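Local coordinates for alpha-toxin (Clostridium novyi, PDB 2VK9), which is a large clostridial cytotoxin, represented here by its N-terminal catalytic domain, a glycosyltransferase-type domain of the GT-A clan enlarged by added helices, at residues Leu368-Ser373 / Ile389-Asp394; Ser395-Asn400 / Ser482-Thr487. All blocks are in the same frame, centred on the assembly; numbering follows the deposited sequence.

How the interactions relate
From the N terminus, residues 368-373 enter strand 371-376, and interaction 1 closes when the chain returns as strand 382-391 and pairs with them across 15 intervening residues. Residue 394 leads straight into 395, where helix 396-422 begins. Interaction 2 then closes a much longer excursion: 81 residues, largely helical, separate 395-400 from 482-487. The two closures stand in series, neither nested nor crossed, yet their centres are only about 9 Å apart. They also touch directly, through probable hydrogen bonds of L368 O with T397 OG1 and of E369 O with S395 OG, and through packing of I370 against T397. Together they tie the margin of the central sheet to two helices.

Interaction 1. Residues Leu368-Ser373 / Ile389-Asp394; sequences LEILLS and IISNND
The backbone amides flanking L371 and I390 are the flat groups here, bonding through their edges across a beta hairpin; one face of this small ribbon carries the side chains of L371 and I390, the other those of L372 and I389. Strands 371-376 and 382-391 form the antiparallel end of the mixed sheet in this GT-A-type domain, with 371-376 outermost, although the L372 backbone also bonds with F506 and A508. L371 and I390 are the hydrogen-bonded pair: L371 N donates to I390 O and I390 N to L371 O, each at 2.8 Å. On their shared face L371 CB and I390 CB stand 4.0 Å apart, and I390 goes on to meet A96 and I363. L372 and I389, the adjoining non-hydrogen-bonded pair, run side by side in the same direction, with L372 CD2 alongside I389 CG1 at 3.9 Å; both reach Y480 of helix 477-488, which covers this face. The non-hydrogen-bonded site also brings I389 CA to L371 O, a CA-H...O contact of 3.3 Å. Where regular pairing ends, I370 takes over by side-chain packing. With its CG1 between the backbone N and the carbonyl carbon (chi1 60°), I370 CG2 is left anti to the carbonyl carbon, where it meets S391 CB at 3.6 Å. The serine hydroxyl has a local partner as the chain leaves the strand: S391 OG donates to N392 O at 2.7 Å, approaching from above the carbonyl plane.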
ATOM      1  N   LEU A 368       9.520  13.901 -10.390  1.00 30.50           N
ATOM      2  CA  LEU A 368       8.228  13.578 -10.975  1.00 30.33           C
ATOM      3  C   LEU A 368       7.707  12.220 -10.508  1.00 30.66           C
ATOM      4  O   LEU A 368       6.497  11.997 -10.500  1.00 30.91           O
ATOM      5  CB  LEU A 368       8.329  13.583 -12.501  1.00 30.25           C
ATOM      6  CG  LEU A 368       8.639  14.888 -13.257  1.00 29.80           C
ATOM      7  CD1 LEU A 368       8.949  14.585 -14.713  1.00 27.74           C
ATOM      8  CD2 LEU A 368       7.504  15.904 -13.145  1.00 28.61           C
ATOM      9  N   GLU A 369       8.619  11.326 -10.118  1.00 30.63           N
ATOM     10  CA  GLU A 369       8.290   9.924  -9.833  1.00 30.79           C
ATOM     11  C   GLU A 369       8.316   9.580  -8.332  1.00 30.38           C
ATOM     12  O   GLU A 369       8.778  10.360  -7.504  1.00 30.16           O
ATOM     13  CB  GLU A 369       9.237   8.985 -10.623  1.00 30.71           C
ATOM     14  CG  GLU A 369      10.723   9.011 -10.156  1.00 31.51           C
ATOM     15  CD  GLU A 369      11.727   8.234 -11.065  1.00 31.99           C
ATOM     16  OE1 GLU A 369      11.305   7.404 -11.919  1.00 33.18           O
ATOM     17  OE2 GLU A 369      12.959   8.457 -10.909  1.00 32.04           O
ATOM     18  N   ILE A 370       7.767   8.418  -7.995  1.00 30.23           N
ATOM     19  CA  ILE A 370       8.092   7.727  -6.752  1.00 29.81           C
ATOM     20  C   ILE A 370       8.602   6.389  -7.231  1.00 30.23           C
ATOM     21  O   ILE A 370       8.308   5.987  -8.360  1.00 30.50           O
ATOM     22  CB  ILE A 370       6.875   7.526  -5.801  1.00 29.95           C
ATOM     23  CG1 ILE A 370       5.774   6.699  -6.470  1.00 28.64           C
ATOM     24  CG2 ILE A 370       6.323   8.878  -5.308  1.00 30.30           C
ATOM     25  CD1 ILE A 370       4.574   6.478  -5.597  1.00 28.85           C
ATOM     26  N   LEU A 371       9.383   5.700  -6.411  1.00 30.22           N
ATOM     27  CA  LEU A 371       9.794   4.358  -6.781  1.00 30.43           C
ATOM     28  C   LEU A 371       9.119   3.352  -5.872  1.00 30.80           C
ATOM     29  O   LEU A 371       8.956   3.592  -4.675  1.00 31.08           O
ATOM     30  CB  LEU A 371      11.309   4.226  -6.781  1.00 30.23           C
ATOM     31  CG  LEU A 371      11.998   5.176  -7.771  1.00 30.40           C
ATOM     32  CD1 LEU A 371      13.511   5.078  -7.655  1.00 30.39           C
ATOM     33  CD2 LEU A 371      11.547   4.957  -9.219  1.00 29.26           C
ATOM     34  N   LEU A 372       8.706   2.238  -6.453  1.00 31.09           N
ATOM     35  CA  LEU A 372       7.865   1.290  -5.757  1.00 31.97           C
ATOM     36  C   LEU A 372       8.342  -0.118  -5.954  1.00 32.73           C
ATOM     37  O   LEU A 372       8.856  -0.458  -7.011  1.00 32.53           O
ATOM     38  CB  LEU A 372       6.440   1.380  -6.283  1.00 31.98           C
ATOM     39  CG  LEU A 372       5.572   2.523  -5.803  1.00 31.79           C
ATOM     40  CD1 LEU A 372       4.334   2.540  -6.656  1.00 31.41           C
ATOM     41  CD2 LEU A 372       5.230   2.324  -4.329  1.00 32.00           C
ATOM     42  N   SER A 373       8.157  -0.938  -4.928  1.00 34.28           N
ATOM     43  CA  SER A 373       8.416  -2.360  -5.041  1.00 36.08           C
ATOM     44  C   SER A 373       7.404  -2.935  -6.014  1.00 37.70           C
ATOM     45  O   SER A 373       6.253  -2.489  -6.065  1.00 37.46           O
ATOM     46  CB  SER A 373       8.300  -3.045  -3.686  1.00 35.67           C
ATOM     47  OG  SER A 373       7.258  -2.461  -2.921  1.00 35.87           O
ATOM     48  N   ILE A 389       8.771   2.127  -0.695  1.00 22.12           N
ATOM     49  CA  ILE A 389       8.482   3.354  -1.421  1.00 21.42           C
ATOM     50  C   ILE A 389       9.644   4.319  -1.285  1.00 21.39           C
ATOM     51  O   ILE A 389      10.124   4.568  -0.177  1.00 21.53           O
ATOM     52  CB  ILE A 389       7.247   4.067  -0.843  1.00 21.43           C
ATOM     53  CG1 ILE A 389       6.075   3.099  -0.648  1.00 21.29           C
ATOM     54  CG2 ILE A 389       6.840   5.250  -1.712  1.00 21.15           C
ATOM     55  CD1 ILE A 389       4.970   3.682   0.237  1.00 21.34           C
ATOM     56  N   ILE A 390      10.099   4.872  -2.403  1.00 21.09           N
ATOM     57  CA  ILE A 390      11.125   5.902  -2.354  1.00 20.81           C
ATOM     58  C   ILE A 390      10.577   7.158  -2.989  1.00 21.11           C
ATOM     59  O   ILE A 390      10.112   7.118  -4.122  1.00 21.83           O
ATOM     60  CB  ILE A 390      12.400   5.492  -3.099  1.00 20.63           C
ATOM     61  CG1 ILE A 390      12.988   4.211  -2.503  1.00 20.28           C
ATOM     62  CG2 ILE A 390      13.423   6.620  -3.038  1.00 19.96           C
ATOM     63  CD1 ILE A 390      13.991   3.539  -3.401  1.00 19.49           C
ATOM     64  N   SER A 391      10.625   8.267  -2.260  1.00 21.19           N
ATOM     65  CA  SER A 391      10.160   9.549  -2.767  1.00 21.12           C
ATOM     66  C   SER A 391      10.706  10.677  -1.929  1.00 21.01           C
ATOM     67  O   SER A 391      10.769  10.548  -0.715  1.00 21.19           O
ATOM     68  CB  SER A 391       8.637   9.611  -2.702  1.00 21.17           C
ATOM     69  OG  SER A 391       8.161  10.936  -2.919  1.00 22.20           O
ATOM     70  N   ASN A 392      11.091  11.778  -2.572  1.00 21.08           N
ATOM     71  CA  ASN A 392      11.295  13.054  -1.872  1.00 21.30           C
ATOM     72  C   ASN A 392       9.955  13.730  -1.601  1.00 21.79           C
ATOM     73  O   ASN A 392       8.978  13.423  -2.281  1.00 21.98           O
ATOM     74  CB  ASN A 392      12.252  13.953  -2.648  1.00 20.78           C
ATOM     75  CG  ASN A 392      13.685  13.508  -2.496  1.00 20.15           C
ATOM     76  OD1 ASN A 392      14.072  13.050  -1.424  1.00 22.12           O
ATOM     77  ND2 ASN A 392      14.472  13.609  -3.554  1.00 16.95           N
ATOM     78  N   ASN A 393       9.871  14.605  -0.600  1.00 22.46           N
ATOM     79  CA  ASN A 393       8.542  15.120  -0.237  1.00 23.66           C
ATOM     80  C   ASN A 393       7.904  16.055  -1.262  1.00 24.26           C
ATOM     81  O   ASN A 393       6.689  16.254  -1.256  1.00 24.62           O
ATOM     82  CB  ASN A 393       8.461  15.681   1.190  1.00 23.92           C
ATOM     83  CG  ASN A 393       9.431  16.804   1.452  1.00 24.26           C
ATOM     84  OD1 ASN A 393       9.486  17.791   0.729  1.00 26.89           O
ATOM     85  ND2 ASN A 393      10.174  16.675   2.523  1.00 24.57           N
ATOM     86  N   ASP A 394       8.730  16.608  -2.145  1.00 24.80           N
ATOM     87  CA  ASP A 394       8.270  17.575  -3.122  1.00 25.29           C
ATOM     88  C   ASP A 394       7.973  16.908  -4.458  1.00 25.50           C
ATOM     89  O   ASP A 394       7.952  17.570  -5.500  1.00 26.10           O
ATOM     90  CB  ASP A 394       9.284  18.717  -3.268  1.00 25.32           C
ATOM     91  CG  ASP A 394      10.613  18.271  -3.894  1.00 26.12           C
ATOM     92  OD1 ASP A 394      10.890  17.050  -3.976  1.00 26.28           O
ATOM     93  OD2 ASP A 394      11.388  19.169  -4.307  1.00 26.65           O
TER

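Interaction 2. Residues Ser395-Asn400 / Ser482-Thr487; sequences SLTLNN and SATCDT
A helix-helix packing joins the first turn of helix 396-422 to helix 477-488, with T397 and N400 on one side facing A483 and T487 on the other. The short segment axes approach to 8.5 Å, their directions 125° apart, and the polar centre of the meeting is the hydroxyl of T487. N400 ND2 donates to T487 OG1 at 2.7 Å; the oxygen lies in the plane of the amide, although the bond is bent to 139° at the hydrogen. T487 OG1 also has T397 OG1 3.0 Å away, as well as A483 O one turn back in its own helix at 3.1 Å. The torsion of T487 explains this position: OG1 stands beside the backbone N (chi1 -60°), leaning back along the helix. T397, whose side chain crosses that of T487 at about a right angle, has L368 O as its stronger polar partner. S395 is the N-cap of helix 396-422: its OG takes a weak bond from L398 N and also bonds with E369 O; the contact uses the turn that follows. Van der Waals contacts complete the fit. The side chains of L396 and T487 pass in opposite directions, L396 CD2 coming within 3.9 Å of T487 CG2. A483 CB rests 3.8 Å from the backbone C of N400, and N400 CB is 3.7 Å from A483 O. D486 CB packs against the amide of N400, whose plane stands steeply across the D486 carboxylate, itself held by the backbone N atoms of T494 and N493 and by Q404 NE2.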
ATOM      1  N   SER A 395       7.720  15.603  -4.412  1.00 25.49           N
ATOM      2  CA  SER A 395       7.443  14.802  -5.604  1.00 25.63           C
ATOM      3  C   SER A 395       6.022  14.968  -6.144  1.00 25.75           C
ATOM      4  O   SER A 395       5.048  15.014  -5.390  1.00 25.97           O
ATOM      5  CB  SER A 395       7.712  13.324  -5.322  1.00 25.59           C
ATOM      6  OG  SER A 395       7.112  12.514  -6.310  1.00 26.24           O
ATOM      7  N   LEU A 396       5.925  15.035  -7.466  1.00 26.18           N
ATOM      8  CA  LEU A 396       4.652  15.149  -8.167  1.00 26.28           C
ATOM      9  C   LEU A 396       3.770  13.909  -7.992  1.00 26.19           C
ATOM     10  O   LEU A 396       2.587  14.034  -7.662  1.00 26.43           O
ATOM     11  CB  LEU A 396       4.887  15.435  -9.651  1.00 26.49           C
ATOM     12  CG  LEU A 396       3.644  15.530 -10.549  1.00 27.30           C
ATOM     13  CD1 LEU A 396       2.907  16.863 -10.362  1.00 28.60           C
ATOM     14  CD2 LEU A 396       4.031  15.327 -11.998  1.00 26.60           C
ATOM     15  N   THR A 397       4.335  12.722  -8.213  1.00 25.79           N
ATOM     16  CA  THR A 397       3.581  11.479  -8.016  1.00 25.71           C
ATOM     17  C   THR A 397       3.100  11.322  -6.565  1.00 25.82           C
ATOM     18  O   THR A 397       2.029  10.769  -6.328  1.00 25.80           O
ATOM     19  CB  THR A 397       4.379  10.234  -8.463  1.00 25.58           C
ATOM     20  OG1 THR A 397       4.732  10.364  -9.841  1.00 25.45           O
ATOM     21  CG2 THR A 397       3.554   8.981  -8.313  1.00 25.36           C
ATOM     22  N   LEU A 398       3.888  11.813  -5.609  1.00 25.93           N
ATOM     23  CA  LEU A 398       3.496  11.780  -4.211  1.00 25.90           C
ATOM     24  C   LEU A 398       2.274  12.657  -3.969  1.00 26.69           C
ATOM     25  O   LEU A 398       1.349  12.257  -3.258  1.00 26.68           O
ATOM     26  CB  LEU A 398       4.644  12.207  -3.300  1.00 25.92           C
ATOM     27  CG  LEU A 398       4.431  11.996  -1.788  1.00 24.97           C
ATOM     28  CD1 LEU A 398       4.534  10.543  -1.423  1.00 23.72           C
ATOM     29  CD2 LEU A 398       5.426  12.803  -0.975  1.00 25.35           C
ATOM     30  N   ASN A 399       2.260  13.851  -4.558  1.00 27.27           N
ATOM     31  CA  ASN A 399       1.077  14.701  -4.460  1.00 27.81           C
ATOM     32  C   ASN A 399      -0.139  14.050  -5.095  1.00 27.45           C
ATOM     33  O   ASN A 399      -1.246  14.197  -4.579  1.00 27.76           O
ATOM     34  CB  ASN A 399       1.322  16.097  -5.030  1.00 28.32           C
ATOM     35  CG  ASN A 399       2.133  16.985  -4.077  1.00 31.16           C
ATOM     36  OD1 ASN A 399       3.045  17.703  -4.508  1.00 34.24           O
ATOM     37  ND2 ASN A 399       1.812  16.931  -2.773  1.00 32.98           N
ATOM     38  N   ASN A 400       0.078  13.314  -6.184  1.00 26.71           N
ATOM     39  CA  ASN A 400      -0.981  12.544  -6.808  1.00 26.47           C
ATOM     40  C   ASN A 400      -1.461  11.396  -5.938  1.00 26.46           C
ATOM     41  O   ASN A 400      -2.652  11.078  -5.928  1.00 26.69           O
ATOM     42  CB  ASN A 400      -0.536  11.993  -8.155  1.00 26.65           C
ATOM     43  CG  ASN A 400      -0.422  13.059  -9.215  1.00 26.81           C
ATOM     44  OD1 ASN A 400      -1.035  14.137  -9.126  1.00 26.02           O
ATOM     45  ND2 ASN A 400       0.371  12.763 -10.242  1.00 26.89           N
ATOM     46  N   SER A 482      -2.722   3.887  -9.536  1.00 33.38           N
ATOM     47  CA  SER A 482      -3.547   4.967 -10.063  1.00 33.93           C
ATOM     48  C   SER A 482      -2.875   6.337  -9.936  1.00 34.46           C
ATOM     49  O   SER A 482      -3.058   7.204 -10.794  1.00 34.64           O
ATOM     50  CB  SER A 482      -4.935   4.981  -9.417  1.00 33.98           C
ATOM     51  OG  SER A 482      -5.692   3.838  -9.787  1.00 33.76           O
ATOM     52  N   ALA A 483      -2.109   6.540  -8.866  1.00 34.97           N
ATOM     53  CA  ALA A 483      -1.357   7.787  -8.691  1.00 35.31           C
ATOM     54  C   ALA A 483      -0.228   7.858  -9.715  1.00 35.52           C
ATOM     55  O   ALA A 483       0.149   8.926 -10.188  1.00 35.24           O
ATOM     56  CB  ALA A 483      -0.813   7.885  -7.282  1.00 35.36           C
ATOM     57  N   THR A 484       0.297   6.688 -10.047  1.00 36.24           N
ATOM     58  CA  THR A 484       1.300   6.515 -11.081  1.00 37.03           C
ATOM     59  C   THR A 484       0.695   6.751 -12.467  1.00 37.37           C
ATOM     60  O   THR A 484       1.310   7.378 -13.328  1.00 37.29           O
ATOM     61  CB  THR A 484       1.861   5.105 -10.973  1.00 36.73           C
ATOM     62  OG1 THR A 484       2.609   5.014  -9.763  1.00 38.42           O
ATOM     63  CG2 THR A 484       2.781   4.808 -12.074  1.00 37.67           C
ATOM     64  N   CYS A 485      -0.519   6.244 -12.660  1.00 38.18           N
ATOM     65  CA  CYS A 485      -1.270   6.434 -13.883  1.00 38.35           C
ATOM     66  C   CYS A 485      -1.654   7.901 -14.082  1.00 38.45           C
ATOM     67  O   CYS A 485      -1.609   8.404 -15.192  1.00 38.30           O
ATOM     68  CB  CYS A 485      -2.513   5.555 -13.848  1.00 38.46           C
ATOM     69  SG  CYS A 485      -3.405   5.464 -15.403  1.00 39.41           S
ATOM     70  N   ASP A 486      -2.038   8.565 -12.996  1.00 38.97           N
ATOM     71  CA  ASP A 486      -2.266  10.012 -12.964  1.00 39.70           C
ATOM     72  C   ASP A 486      -1.083  10.754 -13.581  1.00 39.47           C
ATOM     73  O   ASP A 486      -1.250  11.585 -14.466  1.00 39.82           O
ATOM     74  CB  ASP A 486      -2.405  10.507 -11.503  1.00 40.31           C
ATOM     75  CG  ASP A 486      -3.827  10.416 -10.943  1.00 42.07           C
ATOM     76  OD1 ASP A 486      -4.761  10.004 -11.669  1.00 44.52           O
ATOM     77  OD2 ASP A 486      -4.008  10.788  -9.748  1.00 43.73           O
ATOM     78  N   THR A 487       0.113  10.450 -13.090  1.00 39.18           N
ATOM     79  CA  THR A 487       1.310  11.180 -13.459  1.00 39.27           C
ATOM     80  C   THR A 487       1.659  10.951 -14.928  1.00 39.28           C
ATOM     81  O   THR A 487       1.897  11.902 -15.675  1.00 39.36           O
ATOM     82  CB  THR A 487       2.507  10.788 -12.549  1.00 39.22           C
ATOM     83  OG1 THR A 487       2.192  11.083 -11.184  1.00 39.28           O
ATOM     84  CG2 THR A 487       3.766  11.549 -12.937  1.00 39.08           C
TER